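Local structure of positive phenol-degradative gene regulator (Ralstonia sp. E2, 5FRW) at residues 122-127 / 164-169; 128-133 / 185-190. The protein probably activates transcription of phenol-degradation genes through ATP and DNA binding, its N-terminal sensory part, the piece described here, holding a bound phenol and a zinc ion. All coordinates share one frame; numbering follows the deposited sequence.

Contact 1 (122-127 / 164-169)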
# COMPACT_ATOMS: atom_id res chain seq x y z
N GLY A 122 20.75 -10.86 -23.35
CA GLY A 122 20.06 -11.72 -22.41
C GLY A 122 20.91 -12.17 -21.23
O GLY A 122 20.67 -13.22 -20.65
N VAL A 123 21.90 -11.38 -20.87
CA VAL A 123 22.75 -11.73 -19.75
C VAL A 123 22.40 -10.86 -18.52
O VAL A 123 22.31 -9.63 -18.63
CB VAL A 123 24.24 -11.57 -20.12
CG1 VAL A 123 25.14 -11.64 -18.89
CG2 VAL A 123 24.65 -12.63 -21.13
N TYR A 124 22.18 -11.50 -17.37
CA TYR A 124 21.96 -10.79 -16.11
C TYR A 124 22.45 -11.57 -14.91
O TYR A 124 22.13 -12.75 -14.73
CB TYR A 124 20.48 -10.44 -15.89
CG TYR A 124 20.27 -9.59 -14.63
CD1 TYR A 124 20.46 -8.21 -14.67
CD2 TYR A 124 19.88 -10.15 -13.42
CE1 TYR A 124 20.28 -7.41 -13.53
CE2 TYR A 124 19.70 -9.36 -12.27
CZ TYR A 124 19.90 -8.00 -12.35
OH TYR A 124 19.73 -7.21 -11.24
N HIS A 125 23.24 -10.90 -14.09
CA HIS A 125 23.62 -11.44 -12.80
C HIS A 125 23.66 -10.28 -11.84
O HIS A 125 24.47 -9.37 -12.01
CB HIS A 125 24.97 -12.17 -12.90
CG HIS A 125 25.30 -13.00 -11.70
ND1 HIS A 125 25.98 -12.49 -10.61
CD2 HIS A 125 25.04 -14.30 -11.41
CE1 HIS A 125 26.13 -13.45 -9.70
NE2 HIS A 125 25.57 -14.55 -10.16
N GLY A 126 22.78 -10.28 -10.84
CA GLY A 126 22.70 -9.15 -9.92
C GLY A 126 22.62 -9.50 -8.43
O GLY A 126 21.81 -10.31 -8.01
N GLU A 127 23.47 -8.86 -7.64
CA GLU A 127 23.37 -8.97 -6.19
C GLU A 127 23.24 -7.58 -5.57
O GLU A 127 23.94 -6.64 -5.95
CB GLU A 127 24.56 -9.74 -5.60
CG GLU A 127 25.84 -9.69 -6.44
CD GLU A 127 26.91 -10.74 -6.04
OE1 GLU A 127 26.60 -11.95 -5.95
OE2 GLU A 127 28.07 -10.33 -5.79
N ALA A 164 10.67 -7.62 -16.66
CA ALA A 164 10.06 -6.72 -17.64
C ALA A 164 11.14 -5.92 -18.37
O ALA A 164 11.02 -5.62 -19.56
CB ALA A 164 9.06 -5.78 -16.97
N LEU A 165 12.20 -5.58 -17.66
CA LEU A 165 13.28 -4.82 -18.30
C LEU A 165 14.07 -5.67 -19.31
O LEU A 165 14.44 -5.17 -20.37
CB LEU A 165 14.23 -4.26 -17.23
CG LEU A 165 15.51 -3.54 -17.65
CD1 LEU A 165 15.27 -2.42 -18.63
CD2 LEU A 165 16.18 -3.00 -16.40
N MET A 166 14.32 -6.93 -18.97
CA MET A 166 15.11 -7.84 -19.79
C MET A 166 14.27 -8.49 -20.89
O MET A 166 14.81 -8.96 -21.90
CB MET A 166 15.72 -8.95 -18.93
CG MET A 166 16.72 -8.50 -17.91
SD MET A 166 18.32 -8.11 -18.61
CE MET A 166 18.69 -9.63 -19.51
N GLY A 167 12.96 -8.54 -20.71
CA GLY A 167 12.14 -9.32 -21.63
C GLY A 167 12.40 -10.82 -21.44
O GLY A 167 12.13 -11.61 -22.34
N LYS A 168 12.93 -11.20 -20.28
CA LYS A 168 13.04 -12.62 -19.93
C LYS A 168 12.91 -12.80 -18.43
O LYS A 168 13.05 -11.85 -17.66
CB LYS A 168 14.34 -13.24 -20.45
CG LYS A 168 15.60 -12.54 -20.02
CD LYS A 168 16.82 -13.19 -20.67
CE LYS A 168 17.07 -14.58 -20.12
NZ LYS A 168 18.17 -15.25 -20.85
N THR A 169 12.59 -14.01 -18.00
CA THR A 169 12.31 -14.22 -16.58
C THR A 169 13.60 -14.23 -15.78
O THR A 169 14.49 -15.07 -16.00
CB THR A 169 11.53 -15.53 -16.33
OG1 THR A 169 10.30 -15.49 -17.05
CG2 THR A 169 11.23 -15.69 -14.86
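Gly-122 and Met-166 bring the two backbones nearest, their CA atoms 6.8 Å apart, where the start of strand 123-131 meets the end of helix 152-166. Gly-122 has a positive phi of 75° and, with Val-123, faces Asn-118 across the hairpin in a G1 beta bulge. On the other side the helix ends at Gly-167, which also has positive phi, and the chain continues into Lys-168, whose side chain turns back to the strand. Between the two runs Met-166, and the bends at chi2 (-77°) and chi3 (-54°) fold its chain back and lay CE against the backbone of Gly-122 and Val-123. Met-166 CE lies 3.7 Å from Val-123 O and also touches Tyr-124 CB at 4.1 Å. Met-166 SD sits obliquely, 5.5 Å from the centroid of the Tyr-124 ring. The phenolic end of that tyrosine is held by a hydrogen bond to Tyr-172 OH. Lys-168 reaches alongside the bulge, and its NZ donates to Gly-122 O over 3.2 Å, in the carbonyl plane and on a lone pair. Ile-119, in the turn leading to the bulge, packs on Met-166 as well. The helix end thus packs on a G1-bulged beta hairpin by an oblique Met-aromatic contact and one lysine-to-carbonyl hydrogen bond, near the phenol site, the side chain of Tyr-124 lying about 5 Å from the bound phenol.

Contact 2 (128-133 / 185-190). With ZN (zinc ion), chain D; IPH (phenol), chain C.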
# COMPACT_ATOMS: atom_id res chain seq x y z
N PHE A 128 22.32 -7.45 -4.62
CA PHE A 128 21.98 -6.16 -4.04
C PHE A 128 21.91 -6.31 -2.54
O PHE A 128 21.53 -7.38 -2.04
CB PHE A 128 20.62 -5.64 -4.56
CG PHE A 128 20.52 -5.59 -6.06
CD1 PHE A 128 20.26 -6.73 -6.79
CD2 PHE A 128 20.68 -4.39 -6.73
CE1 PHE A 128 20.16 -6.69 -8.18
CE2 PHE A 128 20.59 -4.34 -8.12
CZ PHE A 128 20.33 -5.48 -8.84
N LEU A 129 22.24 -5.25 -1.82
CA LEU A 129 22.01 -5.14 -0.39
C LEU A 129 20.67 -4.43 -0.16
O LEU A 129 20.35 -3.46 -0.84
CB LEU A 129 23.18 -4.38 0.26
CG LEU A 129 22.99 -3.59 1.56
CD1 LEU A 129 22.93 -4.51 2.76
CD2 LEU A 129 24.13 -2.58 1.76
N TRP A 130 19.89 -4.96 0.78
CA TRP A 130 18.64 -4.36 1.21
C TRP A 130 18.73 -3.91 2.65
O TRP A 130 18.84 -4.74 3.55
CB TRP A 130 17.49 -5.34 1.08
CG TRP A 130 16.85 -5.42 -0.28
CD1 TRP A 130 17.06 -4.59 -1.35
CD2 TRP A 130 15.90 -6.40 -0.71
NE1 TRP A 130 16.29 -4.99 -2.41
CE2 TRP A 130 15.56 -6.10 -2.04
CE3 TRP A 130 15.30 -7.50 -0.09
CZ2 TRP A 130 14.65 -6.86 -2.77
CZ3 TRP A 130 14.39 -8.26 -0.83
CH2 TRP A 130 14.07 -7.93 -2.14
N GLU A 131 18.65 -2.60 2.88
CA GLU A 131 18.68 -2.06 4.24
C GLU A 131 17.30 -1.52 4.60
O GLU A 131 16.62 -0.93 3.75
CB GLU A 131 19.75 -0.98 4.38
CG GLU A 131 21.16 -1.49 4.17
CD GLU A 131 22.20 -0.39 4.07
OE1 GLU A 131 22.27 0.29 3.02
OE2 GLU A 131 22.96 -0.21 5.05
N ASP A 132 16.89 -1.76 5.84
CA ASP A 132 15.62 -1.25 6.38
C ASP A 132 14.38 -1.74 5.61
O ASP A 132 13.44 -0.96 5.38
CB ASP A 132 15.66 0.27 6.40
CG ASP A 132 16.75 0.80 7.33
OD1 ASP A 132 16.94 0.21 8.42
OD2 ASP A 132 17.44 1.77 6.94
N SER A 133 14.37 -3.01 5.21
CA SER A 133 13.21 -3.59 4.53
C SER A 133 11.98 -3.43 5.40
O SER A 133 11.97 -3.89 6.54
CB SER A 133 13.42 -5.07 4.22
OG SER A 133 14.60 -5.27 3.48
N CYS A 185 19.20 -7.40 4.55
CA CYS A 185 18.81 -8.42 3.59
C CYS A 185 19.80 -8.38 2.42
O CYS A 185 20.43 -7.36 2.16
CB CYS A 185 17.37 -8.21 3.09
SG CYS A 185 16.05 -8.24 4.34
N ARG A 186 19.94 -9.49 1.71
CA ARG A 186 20.79 -9.51 0.52
C ARG A 186 20.20 -10.50 -0.48
O ARG A 186 19.72 -11.57 -0.12
CB ARG A 186 22.23 -9.87 0.88
CG ARG A 186 23.20 -9.83 -0.27
CD ARG A 186 24.62 -10.13 0.20
NE ARG A 186 24.70 -11.47 0.77
CZ ARG A 186 24.86 -12.58 0.05
NH1 ARG A 186 24.96 -12.52 -1.27
NH2 ARG A 186 24.92 -13.75 0.67
N ILE A 187 20.22 -10.10 -1.74
CA ILE A 187 19.54 -10.86 -2.77
C ILE A 187 20.43 -11.12 -3.97
O ILE A 187 21.42 -10.41 -4.17
CB ILE A 187 18.27 -10.13 -3.24
CG1 ILE A 187 18.66 -8.94 -4.14
CG2 ILE A 187 17.45 -9.66 -2.03
CD1 ILE A 187 17.48 -8.15 -4.74
N LEU A 188 20.05 -12.13 -4.75
CA LEU A 188 20.75 -12.49 -5.99
C LEU A 188 19.71 -12.71 -7.08
O LEU A 188 18.74 -13.43 -6.87
CB LEU A 188 21.61 -13.76 -5.82
CG LEU A 188 22.10 -14.44 -7.11
CD1 LEU A 188 23.09 -13.57 -7.88
CD2 LEU A 188 22.68 -15.86 -6.86
N GLY A 189 19.90 -12.09 -8.23
CA GLY A 189 18.96 -12.28 -9.33
C GLY A 189 19.70 -12.79 -10.55
O GLY A 189 20.77 -12.29 -10.87
N LYS A 190 19.12 -13.79 -11.23
CA LYS A 190 19.69 -14.33 -12.46
C LYS A 190 18.61 -15.09 -13.24
O LYS A 190 17.56 -15.43 -12.68
CB LYS A 190 20.89 -15.24 -12.15
CG LYS A 190 20.53 -16.52 -11.43
CD LYS A 190 21.76 -17.10 -10.72
CE LYS A 190 21.44 -18.43 -10.06
NZ LYS A 190 22.63 -19.02 -9.38
ZN ZN D . 14.38 -9.66 3.85
C1 IPH C . 15.45 -3.98 -6.23
C2 IPH C . 16.59 -4.72 -6.54
C3 IPH C . 16.87 -5.05 -7.86
C4 IPH C . 16.00 -4.62 -8.86
C5 IPH C . 14.87 -3.88 -8.55
C6 IPH C . 14.59 -3.56 -7.23
O1 IPH C . 15.17 -3.66 -4.89
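The two central strands of the four-stranded antiparallel sheet carry both a zinc ligand and part of the phenol pocket. Strands 128-131 and 185-190 run at 151° to each other, with Phe-128 opposite Ile-187 and Trp-130 opposite Cys-185 as hydrogen-bonded pairs and Leu-129 opposite Arg-186 as the non-hydrogen-bonded pair between them. Both hydrogen-bonded pairs are doubly bridged; Trp-130 N meets Cys-185 O at 2.8 Å. On the face shared by Phe-128, Trp-130, Cys-185 and Ile-187, Ile-187 CG2 stands over the six-membered ring of Trp-130, 3.6 Å from its centroid, a CH-pi contact. The CD1 end of the same isoleucine touches Phe-128 CD1 at 3.7 Å, which wedges it between the two aromatic side chains. Trp-130 NE1 donates to phenol O1 over 3.0 Å, the hydroxyl lying near the plane of the indole, and His-102 also hydrogen-bonds the phenol. Phenol C3 stands 3.5 Å above the plane of the Phe-128 ring, over its centre, and the two ring planes lie about 70° apart, an edge-to-face approach. Cys-185 SG binds the zinc ion at 2.2 Å, the other ligands being Cys-151, Glu-174 and Cys-177. On the other sheet face, Arg-186 NE is salt-bridged to Glu-176. This is an antiparallel sheet core whose one face lines the phenol pocket, consistent with effector sensing in this family, and ends at a Cys3Glu zinc site.

Contacts 1 and 2 share strand 123-131, contact 1 taking its first half and contact 2 its second, and their centres lie 16 Å apart. Their segments alternate along the chain and meet where Gly-126 O approaches Gly-189 N at 2.6 Å, a probable hydrogen bond that carries the strand pairing of 128-133 with 185-190 back toward the bulge. Contact 2 is buried, and joins strand to strand by backbone hydrogen bonds, with phenol and zinc on the face of Phe-128, Trp-130 and Cys-185. Contact 1 is only partly buried, farther from the chain centre, and joins strand to helix end through methionine packing and one lysine hydrogen bond. Tyr-172 connects them, bonding Tyr-124 in one and packing on Phe-128 and Ile-187 in the other.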